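Local coordinates for protein Nrps/pks (Streptomyces albus, PDB 4OPE) that probably catalyses, as a ketosynthase domain, a decarboxylative condensation that extends the acyl chain during oxazolomycin assembly on an "AT-less" polyketide synthase, at residues Leu366-Gln371 with Ala400-Arg405; Gln371-Ser376 with Arg394-Leu399. All coordinates share one frame; numbering follows the deposited sequence.

Contact 1: residues Leu366-Gln371 with Ala400-Arg405; sequences LQFRHQ and APWTPR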
ATOM      1  N   LEU A 366      16.606  10.873  16.810  1.00 32.84           N
ATOM      2  CA  LEU A 366      17.615  10.740  17.852  1.00 34.75           C
ATOM      3  C   LEU A 366      18.577  11.887  17.784  1.00 33.22           C
ATOM      4  O   LEU A 366      19.013  12.380  18.792  1.00 32.16           O
ATOM      5  CB  LEU A 366      18.384   9.414  17.734  1.00 37.22           C
ATOM      6  CG  LEU A 366      17.463   8.236  18.042  1.00 39.58           C
ATOM      7  CD1 LEU A 366      17.961   6.876  17.550  1.00 39.24           C
ATOM      8  CD2 LEU A 366      17.173   8.251  19.548  1.00 41.02           C
ATOM      9  N   GLN A 367      18.906  12.327  16.592  1.00 34.14           N
ATOM     10  CA  GLN A 367      19.783  13.490  16.487  1.00 35.76           C
ATOM     11  C   GLN A 367      19.118  14.707  17.190  1.00 35.90           C
ATOM     12  O   GLN A 367      19.756  15.379  18.013  1.00 35.86           O
ATOM     13  CB  GLN A 367      20.197  13.744  15.030  1.00 33.84           C
ATOM     14  CG  GLN A 367      21.212  12.720  14.567  1.00 34.34           C
ATOM     15  CD  GLN A 367      21.849  13.007  13.203  1.00 34.95           C
ATOM     16  OE1 GLN A 367      22.928  12.521  12.891  1.00 36.35           O
ATOM     17  NE2 GLN A 367      21.191  13.798  12.401  1.00 37.07           N
ATOM     18  N   PHE A 368      17.843  14.955  16.897  1.00 35.12           N
ATOM     19  CA  PHE A 368      17.131  16.036  17.533  1.00 35.86           C
ATOM     20  C   PHE A 368      17.252  15.882  19.042  1.00 38.37           C
ATOM     21  O   PHE A 368      17.652  16.841  19.738  1.00 41.42           O
ATOM     22  CB  PHE A 368      15.666  16.053  17.147  1.00 34.59           C
ATOM     23  CG  PHE A 368      15.372  16.615  15.769  1.00 35.37           C
ATOM     24  CD1 PHE A 368      16.260  17.415  15.085  1.00 36.13           C
ATOM     25  CD2 PHE A 368      14.137  16.362  15.180  1.00 35.93           C
ATOM     26  CE1 PHE A 368      15.925  17.938  13.835  1.00 37.01           C
ATOM     27  CE2 PHE A 368      13.793  16.885  13.938  1.00 37.60           C
ATOM     28  CZ  PHE A 368      14.697  17.681  13.261  1.00 37.53           C
ATOM     29  N   ARG A 369      16.973  14.685  19.550  1.00 38.07           N
ATOM     30  CA  ARG A 369      16.915  14.497  20.991  1.00 40.77           C
ATOM     31  C   ARG A 369      18.266  14.765  21.675  1.00 41.91           C
ATOM     32  O   ARG A 369      18.315  15.442  22.677  1.00 38.70           O
ATOM     33  CB  ARG A 369      16.432  13.104  21.371  1.00 43.50           C
ATOM     34  CG  ARG A 369      16.689  12.833  22.850  1.00 49.10           C
ATOM     35  CD  ARG A 369      16.056  11.561  23.398  1.00 57.10           C
ATOM     36  NE  ARG A 369      14.612  11.484  23.112  1.00 67.91           N
ATOM     37  CZ  ARG A 369      13.864  10.370  23.166  1.00 75.05           C
ATOM     38  NH1 ARG A 369      14.392   9.187  23.509  1.00 76.43           N
ATOM     39  NH2 ARG A 369      12.568  10.438  22.864  1.00 80.86           N
ATOM     40  N   HIS A 370      19.342  14.195  21.142  1.00 41.62           N
ATOM     41  CA  HIS A 370      20.652  14.362  21.715  1.00 41.73           C
ATOM     42  C   HIS A 370      21.437  15.536  21.125  1.00 40.85           C
ATOM     43  O   HIS A 370      22.519  15.814  21.560  1.00 39.71           O
ATOM     44  CB  HIS A 370      21.462  13.086  21.518  1.00 44.41           C
ATOM     45  CG  HIS A 370      20.821  11.876  22.095  1.00 44.27           C
ATOM     46  ND1 HIS A 370      20.754  11.651  23.449  1.00 46.41           N
ATOM     47  CD2 HIS A 370      20.238  10.810  21.507  1.00 46.44           C
ATOM     48  CE1 HIS A 370      20.136  10.505  23.676  1.00 47.02           C
ATOM     49  NE2 HIS A 370      19.819   9.970  22.512  1.00 47.07           N
ATOM     50  N   GLN A 371      20.901  16.219  20.137  1.00 40.97           N
ATOM     51  CA  GLN A 371      21.541  17.423  19.612  1.00 42.08           C
ATOM     52  C   GLN A 371      22.970  17.171  19.147  1.00 41.77           C
ATOM     53  O   GLN A 371      23.883  17.964  19.397  1.00 41.03           O
ATOM     54  CB  GLN A 371      21.493  18.530  20.637  1.00 43.59           C
ATOM     55  CG  GLN A 371      20.086  18.897  21.030  1.00 46.77           C
ATOM     56  CD  GLN A 371      20.043  20.009  22.051  1.00 51.65           C
ATOM     57  OE1 GLN A 371      20.927  20.143  22.881  1.00 56.06           O
ATOM     58  NE2 GLN A 371      19.015  20.813  21.991  1.00 56.24           N
ATOM     59  N   ALA A 400      29.636  15.090  16.277  1.00 45.92           N
ATOM     60  CA  ALA A 400      29.798  16.498  16.552  1.00 47.75           C
ATOM     61  C   ALA A 400      28.506  17.110  17.043  1.00 48.71           C
ATOM     62  O   ALA A 400      27.417  16.603  16.771  1.00 49.71           O
ATOM     63  CB  ALA A 400      30.341  17.240  15.331  1.00 48.34           C
ATOM     64  N   PRO A 401      28.619  18.181  17.824  1.00 50.42           N
ATOM     65  CA  PRO A 401      27.391  18.727  18.410  1.00 49.26           C
ATOM     66  C   PRO A 401      26.577  19.317  17.301  1.00 45.66           C
ATOM     67  O   PRO A 401      27.135  19.757  16.329  1.00 47.03           O
ATOM     68  CB  PRO A 401      27.898  19.841  19.337  1.00 50.01           C
ATOM     69  CG  PRO A 401      29.340  19.550  19.528  1.00 52.40           C
ATOM     70  CD  PRO A 401      29.813  18.929  18.249  1.00 51.00           C
ATOM     71  N   TRP A 402      25.276  19.298  17.432  1.00 43.36           N
ATOM     72  CA  TRP A 402      24.417  19.824  16.405  1.00 44.49           C
ATOM     73  C   TRP A 402      24.068  21.236  16.802  1.00 47.20           C
ATOM     74  O   TRP A 402      23.087  21.495  17.456  1.00 46.09           O
ATOM     75  CB  TRP A 402      23.156  18.969  16.235  1.00 43.01           C
ATOM     76  CG  TRP A 402      22.333  19.365  15.082  1.00 42.38           C
ATOM     77  CD1 TRP A 402      22.445  20.518  14.334  1.00 43.23           C
ATOM     78  CD2 TRP A 402      21.214  18.658  14.548  1.00 41.03           C
ATOM     79  NE1 TRP A 402      21.484  20.545  13.362  1.00 43.38           N
ATOM     80  CE2 TRP A 402      20.715  19.414  13.467  1.00 41.29           C
ATOM     81  CE3 TRP A 402      20.594  17.462  14.862  1.00 38.70           C
ATOM     82  CZ2 TRP A 402      19.614  19.018  12.731  1.00 39.25           C
ATOM     83  CZ3 TRP A 402      19.504  17.076  14.104  1.00 39.11           C
ATOM     84  CH2 TRP A 402      19.034  17.847  13.052  1.00 37.70           C
ATOM     85  N   THR A 403      24.936  22.144  16.416  1.00 53.76           N
ATOM     86  CA  THR A 403      24.794  23.560  16.706  1.00 58.11           C
ATOM     87  C   THR A 403      23.627  24.118  15.914  1.00 57.76           C
ATOM     88  O   THR A 403      23.568  23.930  14.711  1.00 58.83           O
ATOM     89  CB  THR A 403      26.076  24.279  16.253  1.00 60.71           C
ATOM     90  OG1 THR A 403      27.182  23.723  16.969  1.00 60.52           O
ATOM     91  CG2 THR A 403      26.012  25.788  16.469  1.00 62.66           C
ATOM     92  N   PRO A 404      22.719  24.840  16.575  1.00 59.14           N
ATOM     93  CA  PRO A 404      21.560  25.363  15.880  1.00 60.96           C
ATOM     94  C   PRO A 404      21.868  26.619  15.097  1.00 63.94           C
ATOM     95  O   PRO A 404      22.904  27.240  15.263  1.00 63.62           O
ATOM     96  CB  PRO A 404      20.607  25.702  17.020  1.00 61.40           C
ATOM     97  CG  PRO A 404      21.510  26.111  18.127  1.00 61.20           C
ATOM     98  CD  PRO A 404      22.807  25.360  17.951  1.00 60.71           C
ATOM     99  N   ARG A 405      20.948  26.992  14.243  1.00 69.71           N
ATOM    100  CA  ARG A 405      21.108  28.220  13.504  1.00 75.75           C
ATOM    101  C   ARG A 405      20.521  29.378  14.312  1.00 76.74           C
ATOM    102  O   ARG A 405      19.632  29.204  15.135  1.00 65.97           O
ATOM    103  CB  ARG A 405      20.470  28.094  12.116  1.00 77.17           C
ATOM    104  CG  ARG A 405      21.467  27.622  11.069  1.00 85.93           C
ATOM    105  CD  ARG A 405      20.808  26.823   9.957  1.00 90.54           C
ATOM    106  NE  ARG A 405      21.720  26.528   8.849  1.00 94.70           N
ATOM    107  CZ  ARG A 405      22.735  25.661   8.898  1.00100.28           C
ATOM    108  NH1 ARG A 405      23.016  24.990  10.013  1.00104.72           N
ATOM    109  NH2 ARG A 405      23.486  25.460   7.820  1.00 97.58           N
TER
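Gln371 and Trp402 lie backbone to backbone, their CA atoms 4.9 Å apart, where helix 356-370 of this thiolase-fold ketosynthase gives way to the small antiparallel pair of strands 372-373 and 400-401. Gln371 has just left the helix with positive phi, and its O accepts from Trp402 N at 2.8 Å. With CG anti to the backbone N (chi1 -173°), Trp402 turns its six-membered ring back toward the last helical turn. There CZ3 meets Gln367 CB at 3.5 Å. The Phe368 ring brings CD1 and CE1 to Trp402 CZ3 and CH2; it and the six-membered ring of Trp402 are 25° from parallel, with centroids 5.2 Å apart, and the rings are slid so far that they barely overlap. Gln367 crosses the indole at about a right angle and sends its OE1 on to Val374 N, while Arg415 makes a cation-pi contact with the Trp402 ring. Cutting the indole back to an alanine is likely to open a gap beside Phe368 and Gln367 and leave Arg415 without its aromatic partner. Nearer the backbone, Trp402 CB rests 3.4 Å from Gln371 O, the same oxygen its own N-H holds.

Contact 2: residues Gln371-Ser376 with Arg394-Leu399; sequences QELVPS and RLQRDL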
ATOM      1  N   GLN A 371      20.901  16.219  20.137  1.00 40.97           N
ATOM      2  CA  GLN A 371      21.541  17.423  19.612  1.00 42.08           C
ATOM      3  C   GLN A 371      22.970  17.171  19.147  1.00 41.77           C
ATOM      4  O   GLN A 371      23.883  17.964  19.397  1.00 41.03           O
ATOM      5  CB  GLN A 371      21.493  18.530  20.637  1.00 43.59           C
ATOM      6  CG  GLN A 371      20.086  18.897  21.030  1.00 46.77           C
ATOM      7  CD  GLN A 371      20.043  20.009  22.051  1.00 51.65           C
ATOM      8  OE1 GLN A 371      20.927  20.143  22.881  1.00 56.06           O
ATOM      9  NE2 GLN A 371      19.015  20.813  21.991  1.00 56.24           N
ATOM     10  N   GLU A 372      23.132  16.071  18.433  1.00 40.17           N
ATOM     11  CA  GLU A 372      24.402  15.655  17.912  1.00 42.62           C
ATOM     12  C   GLU A 372      24.206  15.193  16.507  1.00 39.83           C
ATOM     13  O   GLU A 372      23.159  14.684  16.165  1.00 36.94           O
ATOM     14  CB  GLU A 372      25.001  14.504  18.737  1.00 45.24           C
ATOM     15  CG  GLU A 372      25.481  14.931  20.094  1.00 46.15           C
ATOM     16  CD  GLU A 372      26.199  13.833  20.859  1.00 50.79           C
ATOM     17  OE1 GLU A 372      25.731  12.684  20.921  1.00 48.91           O
ATOM     18  OE2 GLU A 372      27.261  14.125  21.452  1.00 60.89           O
ATOM     19  N   LEU A 373      25.242  15.378  15.700  1.00 41.58           N
ATOM     20  CA  LEU A 373      25.317  14.788  14.371  1.00 40.99           C
ATOM     21  C   LEU A 373      26.308  13.671  14.405  1.00 40.35           C
ATOM     22  O   LEU A 373      27.445  13.867  14.803  1.00 40.27           O
ATOM     23  CB  LEU A 373      25.763  15.789  13.327  1.00 41.55           C
ATOM     24  CG  LEU A 373      24.858  16.998  13.270  1.00 43.29           C
ATOM     25  CD1 LEU A 373      25.560  18.075  12.477  1.00 45.27           C
ATOM     26  CD2 LEU A 373      23.508  16.646  12.687  1.00 43.78           C
ATOM     27  N   VAL A 374      25.871  12.500  13.949  1.00 40.32           N
ATOM     28  CA  VAL A 374      26.684  11.297  14.029  1.00 39.18           C
ATOM     29  C   VAL A 374      27.440  11.030  12.734  1.00 39.62           C
ATOM     30  O   VAL A 374      27.049  11.515  11.687  1.00 41.01           O
ATOM     31  CB  VAL A 374      25.815  10.111  14.363  1.00 38.88           C
ATOM     32  CG1 VAL A 374      25.054  10.387  15.650  1.00 38.16           C
ATOM     33  CG2 VAL A 374      24.857   9.814  13.211  1.00 40.76           C
ATOM     34  N   PRO A 375      28.533  10.256  12.812  1.00 39.26           N
ATOM     35  CA  PRO A 375      29.301   9.853  11.649  1.00 37.32           C
ATOM     36  C   PRO A 375      28.494   9.076  10.621  1.00 37.53           C
ATOM     37  O   PRO A 375      27.766   8.126  10.969  1.00 35.90           O
ATOM     38  CB  PRO A 375      30.336   8.875  12.209  1.00 37.75           C
ATOM     39  CG  PRO A 375      30.277   8.964  13.661  1.00 38.22           C
ATOM     40  CD  PRO A 375      28.959   9.550  14.033  1.00 38.24           C
ATOM     41  N   SER A 376      28.679   9.467   9.361  1.00 38.22           N
ATOM     42  CA  SER A 376      28.370   8.649   8.189  1.00 38.64           C
ATOM     43  C   SER A 376      29.652   7.884   7.771  1.00 39.49           C
ATOM     44  O   SER A 376      30.667   8.486   7.614  1.00 39.27           O
ATOM     45  CB  SER A 376      27.898   9.550   7.040  1.00 38.07           C
ATOM     46  OG  SER A 376      26.939   8.902   6.253  1.00 35.93           O
ATOM     47  N   ARG A 394      28.172  18.933   3.090  1.00 50.40           N
ATOM     48  CA  ARG A 394      29.410  18.339   3.558  1.00 51.23           C
ATOM     49  C   ARG A 394      29.087  17.046   4.291  1.00 46.81           C
ATOM     50  O   ARG A 394      28.202  16.987   5.134  1.00 43.88           O
ATOM     51  CB  ARG A 394      30.182  19.296   4.490  1.00 52.83           C
ATOM     52  CG  ARG A 394      30.588  20.615   3.839  1.00 56.98           C
ATOM     53  CD  ARG A 394      31.641  20.515   2.709  1.00 60.46           C
ATOM     54  NE  ARG A 394      31.893  21.850   2.127  1.00 64.02           N
ATOM     55  CZ  ARG A 394      31.289  22.379   1.052  1.00 61.90           C
ATOM     56  NH1 ARG A 394      30.402  21.705   0.315  1.00 59.28           N
ATOM     57  NH2 ARG A 394      31.600  23.615   0.700  1.00 62.11           N
ATOM     58  N   LEU A 395      29.806  16.010   3.929  1.00 44.56           N
ATOM     59  CA  LEU A 395      29.579  14.738   4.487  1.00 45.09           C
ATOM     60  C   LEU A 395      29.946  14.850   5.947  1.00 43.40           C
ATOM     61  O   LEU A 395      30.938  15.384   6.299  1.00 43.35           O
ATOM     62  CB  LEU A 395      30.382  13.678   3.742  1.00 47.19           C
ATOM     63  CG  LEU A 395      29.837  12.265   3.552  1.00 48.92           C
ATOM     64  CD1 LEU A 395      30.517  11.347   4.530  1.00 54.32           C
ATOM     65  CD2 LEU A 395      28.325  12.121   3.680  1.00 47.12           C
ATOM     66  N   GLN A 396      29.075  14.365   6.801  1.00 44.67           N
ATOM     67  CA  GLN A 396      29.292  14.406   8.207  1.00 43.90           C
ATOM     68  C   GLN A 396      29.981  13.134   8.609  1.00 45.85           C
ATOM     69  O   GLN A 396      29.336  12.121   8.800  1.00 47.01           O
ATOM     70  CB  GLN A 396      27.946  14.511   8.895  1.00 41.84           C
ATOM     71  CG  GLN A 396      28.060  14.640  10.391  1.00 41.20           C
ATOM     72  CD  GLN A 396      28.695  15.927  10.796  1.00 38.96           C
ATOM     73  OE1 GLN A 396      28.319  16.994  10.335  1.00 39.04           O
ATOM     74  NE2 GLN A 396      29.660  15.834  11.642  1.00 38.94           N
ATOM     75  N   ARG A 397      31.293  13.200   8.761  1.00 48.22           N
ATOM     76  CA  ARG A 397      32.089  12.029   9.022  1.00 48.91           C
ATOM     77  C   ARG A 397      32.452  11.881  10.457  1.00 51.09           C
ATOM     78  O   ARG A 397      32.984  10.855  10.836  1.00 54.67           O
ATOM     79  CB  ARG A 397      33.386  12.112   8.240  1.00 52.61           C
ATOM     80  CG  ARG A 397      33.207  12.209   6.732  1.00 54.77           C
ATOM     81  CD  ARG A 397      34.550  11.973   6.044  1.00 57.63           C
ATOM     82  NE  ARG A 397      35.064  13.221   5.527  1.00 59.12           N
ATOM     83  CZ  ARG A 397      35.384  13.453   4.279  1.00 60.29           C
ATOM     84  NH1 ARG A 397      35.289  12.498   3.365  1.00 67.10           N
ATOM     85  NH2 ARG A 397      35.815  14.654   3.951  1.00 62.50           N
ATOM     86  N   ASP A 398      32.200  12.897  11.268  1.00 53.93           N
ATOM     87  CA  ASP A 398      32.585  12.837  12.673  1.00 57.12           C
ATOM     88  C   ASP A 398      31.422  13.129  13.603  1.00 53.84           C
ATOM     89  O   ASP A 398      30.542  13.919  13.271  1.00 55.24           O
ATOM     90  CB  ASP A 398      33.710  13.837  12.936  1.00 63.67           C
ATOM     91  CG  ASP A 398      35.040  13.374  12.368  1.00 72.45           C
ATOM     92  OD1 ASP A 398      35.392  12.187  12.599  1.00 72.67           O
ATOM     93  OD2 ASP A 398      35.733  14.196  11.702  1.00 79.90           O
ATOM     94  N   LEU A 399      31.416  12.480  14.770  1.00 49.93           N
ATOM     95  CA  LEU A 399      30.500  12.859  15.820  1.00 47.70           C
ATOM     96  C   LEU A 399      30.711  14.340  16.148  1.00 47.72           C
ATOM     97  O   LEU A 399      31.854  14.816  16.266  1.00 49.21           O
ATOM     98  CB  LEU A 399      30.756  12.015  17.057  1.00 49.33           C
ATOM     99  CG  LEU A 399      29.829  12.377  18.221  1.00 51.01           C
ATOM    100  CD1 LEU A 399      28.388  12.050  17.822  1.00 51.91           C
ATOM    101  CD2 LEU A 399      30.224  11.674  19.514  1.00 49.70           C
TER
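Pro375 and Ser376 meet Gln396 and Arg397 where two chain segments cross, largely loop against loop, between the edge strand 393-395 of the large mixed sheet and the small strand pair 372-373 and 400-401. The end-to-end directions of the touching parts are 130° apart, so this is no regular ladder. A single backbone hydrogen bond spans it: Ser376 N gives to Gln396 O at 2.8 Å. At the other end Leu399 CA approaches Leu373 O at 3.4 Å in a CH...O contact, and Leu399 CD1 leans on that same oxygen. The Gln396 side chain fills in between. Its chain bends at chi2 (66°), which folds the amide back so that NE2 donates to Asp398 O at 2.7 Å, each group lying close to the other's plane. Held this way, the amide lies against Leu373, whose CB is 3.9 Å from Gln396 CD and whose CD1 is 3.7 Å from Gln396 OE1; the two side chains cross at about a right angle. Pro375 CB rests against Arg397 O at 3.6 Å, and its CD faces Leu399 CB. Ser376 CB touches Leu395 CD1 at 4.0 Å, while its hydroxyl is bonded to Ser344 N. Around the crossing, strand 340-343 carries Leu395 and Gln396 on Ile342 and Pro341, and helix 24-33 flanks the other end, where Arg32 forms a salt bridge with Glu372 and touches Leu399.

Overall arrangement
The two contacts have centres about 10 Å apart and share Gln371. Along the chain contact 2 falls within the span that contact 1 brackets: helix 356-370 runs into strand 372-373, the chain later returns through strand 393-395, and then strand 400-401 comes back beside 372-373. The two strands join the contacts directly, with Ala400 O 2.7 Å from Leu373 N in a probable hydrogen bond, and Leu373 CD2 packs on the indole of Trp402. Together they tie the end of the helix to the edge of the large mixed sheet of the ketosynthase fold.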